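Local coordinates for protein carboxylic ester hydrolase (Aspergillus niger, PDB 7K4O) that hydrolyses ester bonds of tannins as a serine esterase of the tannase family, probably secreted, and here binds gallic acid, at residues Thr220-Thr231 against Leu371-Trp382. Numbering follows the deposited sequence. Where two conformers were deposited one is given.
Sequences TQHLYSNVVEKT and LDGVTYDTLKDW. With GDE (3,4,5-trihydroxybenzoic acid), chain J.
Tyr376 fits as a knob among Tyr224, Val227, Val228 and Thr231 of helix 224-231. Its CG lies anti to its own carbonyl carbon (chi1 -59°), which lets the ring slide past Val227 in the opposite direction; Tyr376 CD1 is 3.6 Å from Val227 CG1. The rings of Tyr376 and Tyr224 meet obliquely, with planes at 53°. Thr231 OG1 stands over one face of the Tyr376 ring. Thr231 OG1 also donates to Val227 O at 2.7 Å, from the face of the carbonyl opposite to that reached by Thr231 N, and one water links this hydroxyl to Tyr376 N.

Leu379 reaches tip to tip toward Val227, with Leu379 CD1 3.9 Å from Val227 CG2. Its other methyl, CD2, rests on Leu223 CB. The side chains of Val227 and Val374 cross at about a right angle, CG2 against CG1. Leu371 crosses Asn226 in the same way, Leu371 CD1 lying 3.6 Å from Asn226 CB. Leu223 and Thr220 each cross Trp382 at about a right angle too, with Leu223 CD1 near CZ3 and Thr220 CG2 near CB.

The solvent side is polar. Lys230 bends at chi3 and chi4, bringing NZ to a weak hydrogen bond with Leu371 O at 3.3 Å. A water joins Lys230 NZ to Gly373 N, so the lysine clasps the type II turn 371-374. Just after the turn, Thr375 and Thr378 form a capping box that starts the next helix.

His222 is the one residue of the two segments that lines the ligand pocket, its NE2 hydrogen-bonded to gallic acid; the contact itself lies away from it. Helices 224-231 and 376-382 run nearly antiparallel, at 158°. Helix 300-310 touches Val228 and Tyr376, and helix 351-361 touches Leu223 and Trp382. Helix 215-221 follows strand 205-209 of the central sheet.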
ATOM      1  N   THR A 220      12.334  -7.749   3.785  1.00 23.65           N
ATOM      2  CA  THR A 220      13.387  -8.224   4.715  1.00 24.10           C
ATOM      3  C   THR A 220      13.308  -7.448   6.044  1.00 26.52           C
ATOM      4  O   THR A 220      13.566  -8.079   7.105  1.00 25.53           O
ATOM      5  CB  THR A 220      14.758  -8.088   4.096  1.00 22.96           C
ATOM      6  OG1 THR A 220      14.783  -8.758   2.829  1.00 22.93           O
ATOM      7  CG2 THR A 220      15.833  -8.670   4.986  1.00 24.82           C
ATOM      8  N   GLN A 221      12.957  -6.177   6.038  1.00 25.38           N
ATOM      9  CA  GLN A 221      12.911  -5.369   7.287  1.00 23.85           C
ATOM     10  C   GLN A 221      11.854  -5.904   8.238  1.00 25.84           C
ATOM     11  O   GLN A 221      11.968  -5.598   9.460  1.00 27.40           O
ATOM     12  CB  GLN A 221      12.814  -3.871   7.031  1.00 24.81           C
ATOM     13  CG  GLN A 221      11.517  -3.408   6.410  1.00 24.97           C
ATOM     14  CD  GLN A 221      10.382  -3.238   7.399  1.00 25.62           C
ATOM     15  OE1 GLN A 221      10.607  -2.717   8.509  1.00 26.52           O
ATOM     16  NE2 GLN A 221       9.186  -3.731   7.030  1.00 23.44           N
ATOM     17  N   HIS A 222      10.915  -6.718   7.789  1.00 23.32           N
ATOM     18  CA  HIS A 222       9.916  -7.353   8.666  1.00 23.82           C
ATOM     19  C   HIS A 222      10.618  -8.292   9.685  1.00 26.08           C
ATOM     20  O   HIS A 222       9.976  -8.613  10.682  1.00 25.46           O
ATOM     21  CB  HIS A 222       8.877  -8.118   7.884  1.00 26.06           C
ATOM     22  CG  HIS A 222       7.723  -7.285   7.414  1.00 26.93           C
ATOM     23  ND1 HIS A 222       6.843  -6.702   8.321  1.00 28.73           N
ATOM     24  CD2 HIS A 222       7.281  -6.971   6.156  1.00 26.56           C
ATOM     25  CE1 HIS A 222       5.868  -6.105   7.633  1.00 30.92           C
ATOM     26  NE2 HIS A 222       6.125  -6.239   6.287  1.00 27.22           N
ATOM     27  N   LEU A 223      11.858  -8.693   9.410  1.00 27.73           N
ATOM     28  CA  LEU A 223      12.634  -9.592  10.324  1.00 26.75           C
ATOM     29  C   LEU A 223      13.471  -8.730  11.250  1.00 28.69           C
ATOM     30  O   LEU A 223      14.064  -9.306  12.150  1.00 29.56           O
ATOM     31  CB  LEU A 223      13.521 -10.546   9.512  1.00 27.27           C
ATOM     32  CG  LEU A 223      12.804 -11.595   8.689  1.00 26.39           C
ATOM     33  CD1 LEU A 223      13.804 -12.488   7.921  1.00 27.98           C
ATOM     34  CD2 LEU A 223      11.897 -12.464   9.513  1.00 28.42           C
ATOM     35  N   TYR A 224      13.574  -7.409  11.035  1.00 26.22           N
ATOM     36  CA  TYR A 224      14.520  -6.570  11.810  1.00 28.36           C
ATOM     37  C   TYR A 224      14.203  -6.631  13.328  1.00 31.11           C
ATOM     38  O   TYR A 224      15.109  -6.926  14.152  1.00 31.34           O
ATOM     39  CB  TYR A 224      14.530  -5.134  11.333  1.00 26.61           C
ATOM     40  CG  TYR A 224      15.453  -4.243  12.102  1.00 27.44           C
ATOM     41  CD1 TYR A 224      16.761  -4.620  12.371  1.00 30.89           C
ATOM     42  CD2 TYR A 224      15.000  -3.052  12.631  1.00 29.21           C
ATOM     43  CE1 TYR A 224      17.586  -3.812  13.135  1.00 31.30           C
ATOM     44  CE2 TYR A 224      15.825  -2.232  13.373  1.00 28.76           C
ATOM     45  CZ  TYR A 224      17.111  -2.634  13.676  1.00 28.73           C
ATOM     46  OH  TYR A 224      17.937  -1.791  14.407  1.00 30.86           O
ATOM     47  N   SER A 225      12.974  -6.361  13.735  1.00 30.09           N
ATOM     48  CA  SER A 225      12.574  -6.427  15.166  1.00 29.93           C
ATOM     49  C   SER A 225      12.954  -7.794  15.779  1.00 30.82           C
ATOM     50  O   SER A 225      13.499  -7.815  16.897  1.00 31.26           O
ATOM     51  CB  SER A 225      11.122  -6.172  15.322  1.00 29.54           C
ATOM     52  OG  SER A 225      10.833  -4.819  15.024  1.00 30.17           O
ATOM     53  N   ASN A 226      12.652  -8.886  15.106  1.00 27.88           N
ATOM     54  CA  ASN A 226      13.032 -10.253  15.542  1.00 31.38           C
ATOM     55  C   ASN A 226      14.546 -10.306  15.791  1.00 34.40           C
ATOM     56  O   ASN A 226      14.982 -10.870  16.850  1.00 35.40           O
ATOM     57  CB  ASN A 226      12.695 -11.311  14.506  1.00 30.36           C
ATOM     58  CG  ASN A 226      11.242 -11.672  14.327  1.00 32.12           C
ATOM     59  OD1 ASN A 226      10.866 -12.122  13.240  1.00 32.71           O
ATOM     60  ND2 ASN A 226      10.425 -11.520  15.356  1.00 28.09           N
ATOM     61  N   VAL A 227      15.354  -9.768  14.885  1.00 30.79           N
ATOM     62  CA  VAL A 227      16.823  -9.901  14.983  1.00 31.55           C
ATOM     63  C   VAL A 227      17.345  -8.966  16.083  1.00 37.25           C
ATOM     64  O   VAL A 227      18.326  -9.325  16.772  1.00 33.53           O
ATOM     65  CB  VAL A 227      17.480  -9.710  13.616  1.00 31.80           C
ATOM     66  CG1 VAL A 227      18.981  -9.638  13.738  1.00 31.49           C
ATOM     67  CG2 VAL A 227      17.046 -10.840  12.673  1.00 32.49           C
ATOM     68  N   VAL A 228      16.696  -7.831  16.302  1.00 31.07           N
ATOM     69  CA  VAL A 228      17.059  -6.937  17.439  1.00 34.70           C
ATOM     70  C   VAL A 228      16.845  -7.715  18.744  1.00 32.62           C
ATOM     71  O   VAL A 228      17.722  -7.655  19.632  1.00 35.71           O
ATOM     72  CB  VAL A 228      16.238  -5.633  17.466  1.00 33.57           C
ATOM     73  CG1 VAL A 228      16.434  -4.895  18.788  1.00 33.50           C
ATOM     74  CG2 VAL A 228      16.606  -4.723  16.298  1.00 30.88           C
ATOM     75  N   GLU A 229      15.706  -8.357  18.884  1.00 32.01           N
ATOM     76  CA  GLU A 229      15.364  -9.109  20.116  1.00 34.27           C
ATOM     77  C   GLU A 229      16.420 -10.211  20.312  1.00 41.19           C
ATOM     78  O   GLU A 229      16.889 -10.408  21.458  1.00 38.31           O
ATOM     79  CB  GLU A 229      13.972  -9.699  20.028  1.00 35.05           C
ATOM     80  CG  GLU A 229      12.890  -8.644  20.060  1.00 35.21           C
ATOM     81  CD  GLU A 229      11.493  -9.119  19.727  1.00 30.97           C
ATOM     82  OE1 GLU A 229      11.303 -10.279  19.307  1.00 35.99           O
ATOM     83  OE2 GLU A 229      10.577  -8.316  19.944  1.00 38.20           O
ATOM     84  N   LYS A 230      16.761 -10.933  19.260  1.00 36.76           N
ATOM     85  CA  LYS A 230      17.780 -12.019  19.349  1.00 40.14           C
ATOM     86  C   LYS A 230      19.129 -11.420  19.721  1.00 41.86           C
ATOM     87  O   LYS A 230      19.820 -11.979  20.598  1.00 43.04           O
ATOM     88  CB  LYS A 230      18.005 -12.717  18.009  1.00 42.78           C
ATOM     89  CG  LYS A 230      17.045 -13.827  17.638  1.00 50.67           C
ATOM     90  CD  LYS A 230      17.297 -14.268  16.199  1.00 55.79           C
ATOM     91  CE  LYS A 230      18.746 -14.599  15.889  1.00 48.19           C
ATOM     92  NZ  LYS A 230      19.097 -15.910  16.465  1.00 58.19           N
ATOM     93  N   THR A 231      19.530 -10.358  19.051  1.00 35.26           N
ATOM     94  CA  THR A 231      20.857  -9.755  19.225  1.00 35.54           C
ATOM     95  C   THR A 231      21.026  -9.211  20.663  1.00 43.96           C
ATOM     96  O   THR A 231      22.111  -9.401  21.239  1.00 38.60           O
ATOM     97  CB  THR A 231      21.081  -8.649  18.205  1.00 37.46           C
ATOM     98  OG1 THR A 231      20.997  -9.215  16.895  1.00 35.73           O
ATOM     99  CG2 THR A 231      22.434  -8.008  18.370  1.00 36.26           C
ATOM    100  N   LEU A 371      15.572 -18.499  12.906  1.00 34.64           N
ATOM    101  CA  LEU A 371      16.506 -17.393  12.581  1.00 33.29           C
ATOM    102  C   LEU A 371      17.910 -17.700  13.114  1.00 35.16           C
ATOM    103  O   LEU A 371      18.686 -16.746  13.310  1.00 32.93           O
ATOM    104  CB  LEU A 371      15.955 -16.092  13.180  1.00 33.63           C
ATOM    105  CG  LEU A 371      14.686 -15.555  12.513  1.00 35.46           C
ATOM    106  CD1 LEU A 371      14.277 -14.248  13.172  1.00 36.53           C
ATOM    107  CD2 LEU A 371      14.865 -15.372  11.005  1.00 36.30           C
ATOM    108  N   ASP A 372      18.246 -18.980  13.316  1.00 41.05           N
ATOM    109  CA  ASP A 372      19.593 -19.318  13.855  1.00 42.18           C
ATOM    110  C   ASP A 372      20.645 -18.758  12.918  1.00 38.14           C
ATOM    111  O   ASP A 372      20.560 -18.990  11.716  1.00 39.08           O
ATOM    112  CB  ASP A 372      19.805 -20.827  13.962  1.00 52.93           C
ATOM    113  CG  ASP A 372      19.008 -21.476  15.080  1.00 56.93           C
ATOM    114  OD1 ASP A 372      18.475 -20.737  15.954  1.00 62.46           O
ATOM    115  OD2 ASP A 372      18.911 -22.713  15.061  1.00 66.85           O
ATOM    116  N   GLY A 373      21.608 -18.028  13.448  1.00 35.74           N
ATOM    117  CA  GLY A 373      22.712 -17.504  12.634  1.00 37.50           C
ATOM    118  C   GLY A 373      22.359 -16.218  11.881  1.00 38.28           C
ATOM    119  O   GLY A 373      23.270 -15.659  11.228  1.00 38.62           O
ATOM    120  N   VAL A 374      21.128 -15.725  11.987  1.00 33.09           N
ATOM    121  CA  VAL A 374      20.709 -14.486  11.263  1.00 32.28           C
ATOM    122  C   VAL A 374      21.058 -13.255  12.103  1.00 29.28           C
ATOM    123  O   VAL A 374      20.607 -13.155  13.221  1.00 31.87           O
ATOM    124  CB  VAL A 374      19.221 -14.558  10.888  1.00 31.02           C
ATOM    125  CG1 VAL A 374      18.784 -13.271  10.188  1.00 30.15           C
ATOM    126  CG2 VAL A 374      18.924 -15.773  10.031  1.00 32.03           C
ATOM    127  N   THR A 375      21.868 -12.384  11.536  1.00 28.36           N
ATOM    128  CA  THR A 375      22.400 -11.166  12.139  1.00 29.94           C
ATOM    129  C   THR A 375      21.894  -9.951  11.361  1.00 30.59           C
ATOM    130  O   THR A 375      21.341 -10.142  10.254  1.00 31.86           O
ATOM    131  CB  THR A 375      23.926 -11.176  12.150  1.00 33.01           C
ATOM    132  OG1 THR A 375      24.465 -11.082  10.826  1.00 32.92           O
ATOM    133  CG2 THR A 375      24.464 -12.391  12.885  1.00 34.52           C
ATOM    134  N   TYR A 376      22.191  -8.773  11.863  1.00 31.38           N
ATOM    135  CA  TYR A 376      21.990  -7.528  11.089  1.00 30.83           C
ATOM    136  C   TYR A 376      22.637  -7.665   9.705  1.00 36.90           C
ATOM    137  O   TYR A 376      22.062  -7.191   8.695  1.00 29.60           O
ATOM    138  CB  TYR A 376      22.514  -6.298  11.829  1.00 32.27           C
ATOM    139  CG  TYR A 376      21.876  -6.059  13.181  1.00 32.48           C
ATOM    140  CD1 TYR A 376      20.558  -6.382  13.460  1.00 27.52           C
ATOM    141  CD2 TYR A 376      22.637  -5.526  14.220  1.00 34.97           C
ATOM    142  CE1 TYR A 376      19.993  -6.131  14.703  1.00 31.65           C
ATOM    143  CE2 TYR A 376      22.084  -5.258  15.460  1.00 35.33           C
ATOM    144  CZ  TYR A 376      20.758  -5.543  15.707  1.00 33.90           C
ATOM    145  OH  TYR A 376      20.211  -5.319  16.941  1.00 34.56           O
ATOM    146  N   ASP A 377      23.860  -8.195   9.612  1.00 31.14           N
ATOM    147  CA  ASP A 377      24.554  -8.298   8.309  1.00 29.35           C
ATOM    148  C   ASP A 377      23.829  -9.296   7.385  1.00 25.47           C
ATOM    149  O   ASP A 377      23.857  -9.046   6.153  1.00 28.16           O
ATOM    150  CB  ASP A 377      26.033  -8.687   8.504  1.00 32.44           C
ATOM    151  CG  ASP A 377      26.925  -7.570   9.022  1.00 39.28           C
ATOM    152  OD1 ASP A 377      26.504  -6.404   9.053  1.00 35.90           O
ATOM    153  OD2 ASP A 377      28.090  -7.886   9.430  1.00 39.59           O
ATOM    154  N   THR A 378      23.234 -10.365   7.907  1.00 28.26           N
ATOM    155  CA  THR A 378      22.454 -11.331   7.085  1.00 27.40           C
ATOM    156  C   THR A 378      21.297 -10.531   6.439  1.00 28.07           C
ATOM    157  O   THR A 378      21.037 -10.731   5.224  1.00 26.17           O
ATOM    158  CB  THR A 378      21.849 -12.465   7.906  1.00 31.49           C
ATOM    159  OG1 THR A 378      22.874 -13.048   8.726  1.00 29.99           O
ATOM    160  CG2 THR A 378      21.202 -13.569   7.101  1.00 29.00           C
ATOM    161  N   LEU A 379      20.636  -9.699   7.228  1.00 26.66           N
ATOM    162  CA  LEU A 379      19.485  -8.878   6.714  1.00 25.54           C
ATOM    163  C   LEU A 379      20.004  -7.921   5.631  1.00 26.76           C
ATOM    164  O   LEU A 379      19.361  -7.792   4.552  1.00 24.75           O
ATOM    165  CB  LEU A 379      18.807  -8.110   7.851  1.00 25.47           C
ATOM    166  CG  LEU A 379      18.201  -8.953   8.965  1.00 26.94           C
ATOM    167  CD1 LEU A 379      17.478  -8.072   9.949  1.00 30.31           C
ATOM    168  CD2 LEU A 379      17.261 -10.025   8.464  1.00 29.64           C
ATOM    169  N   LYS A 380      21.129  -7.254   5.855  1.00 26.31           N
ATOM    170  CA  LYS A 380      21.732  -6.365   4.843  0.63 24.61           C
ATOM    171  C   LYS A 380      21.978  -7.152   3.555  1.00 26.66           C
ATOM    172  O   LYS A 380      21.647  -6.673   2.474  1.00 25.70           O
ATOM    173  CB  LYS A 380      23.030  -5.766   5.370  0.63 25.04           C
ATOM    174  CG  LYS A 380      23.851  -5.038   4.323  0.63 25.20           C
ATOM    175  CD  LYS A 380      25.220  -4.643   4.833  0.63 27.60           C
ATOM    176  CE  LYS A 380      26.045  -3.930   3.788  0.63 28.94           C
ATOM    177  NZ  LYS A 380      27.299  -3.395   4.364  0.63 30.93           N
ATOM    178  N   ASP A 381      22.566  -8.327   3.664  1.00 26.30           N
ATOM    179  CA  ASP A 381      22.941  -9.111   2.464  1.00 27.49           C
ATOM    180  C   ASP A 381      21.669  -9.479   1.674  1.00 25.18           C
ATOM    181  O   ASP A 381      21.715  -9.435   0.437  1.00 26.22           O
ATOM    182  CB  ASP A 381      23.709 -10.388   2.842  1.00 26.59           C
ATOM    183  CG  ASP A 381      25.112 -10.100   3.394  1.00 37.19           C
ATOM    184  OD1 ASP A 381      25.613  -8.990   3.201  1.00 33.43           O
ATOM    185  OD2 ASP A 381      25.672 -11.018   4.036  1.00 39.10           O
ATOM    186  N   TRP A 382      20.601  -9.836   2.366  1.00 25.31           N
ATOM    187  CA  TRP A 382      19.294 -10.140   1.708  1.00 23.58           C
ATOM    188  C   TRP A 382      18.756  -8.885   1.024  1.00 22.30           C
ATOM    189  O   TRP A 382      18.261  -8.995  -0.140  1.00 23.83           O
ATOM    190  CB  TRP A 382      18.331 -10.713   2.726  1.00 25.36           C
ATOM    191  CG  TRP A 382      18.512 -12.176   2.998  1.00 24.24           C
ATOM    192  CD1 TRP A 382      18.910 -13.163   2.146  1.00 26.06           C
ATOM    193  CD2 TRP A 382      18.227 -12.820   4.248  1.00 24.52           C
ATOM    194  NE1 TRP A 382      18.881 -14.365   2.797  1.00 28.59           N
ATOM    195  CE2 TRP A 382      18.442 -14.193   4.067  1.00 26.68           C
ATOM    196  CE3 TRP A 382      17.696 -12.377   5.459  1.00 25.77           C
ATOM    197  CZ2 TRP A 382      18.202 -15.119   5.080  1.00 28.79           C
ATOM    198  CZ3 TRP A 382      17.428 -13.294   6.457  1.00 28.40           C
ATOM    199  CH2 TRP A 382      17.692 -14.645   6.261  1.00 27.02           C
TER
HETATM  200  OAA GDE J 603      -0.597  -5.856   1.247  0.99 26.88           O
HETATM  201  OAB GDE J 603      -0.817  -5.624   3.436  0.99 31.84           O
HETATM  202  OAC GDE J 603       4.322  -7.283   0.769  0.96 23.14           O
HETATM  203  OAD GDE J 603       4.020  -5.128   5.023  0.99 23.99           O
HETATM  204  OAE GDE J 603       5.494  -6.324   3.139  0.90 22.20           O
HETATM  205  CAF GDE J 603       2.117  -6.541   1.579  0.99 25.42           C
HETATM  206  CAG GDE J 603       1.959  -5.441   3.751  0.95 24.79           C
HETATM  207  CAH GDE J 603      -0.105  -5.808   2.415  1.00 30.77           C
HETATM  208  CAI GDE J 603       3.503  -6.678   1.750  1.00 24.04           C
HETATM  209  CAJ GDE J 603       3.354  -5.612   3.943  0.99 25.67           C
HETATM  210  CAK GDE J 603       1.385  -5.976   2.609  0.95 25.39           C
HETATM  211  CAL GDE J 603       4.094  -6.192   2.948  0.94 24.98           C
HETATM  212  O   HOH W   1      16.540 -17.942  16.427  1.00 47.44           O
HETATM  213  O   HOH W   2      21.358 -16.999  15.893  1.00 63.49           O
HETATM  214  O   HOH W   3      22.912  -9.049  14.762  1.00 32.24           O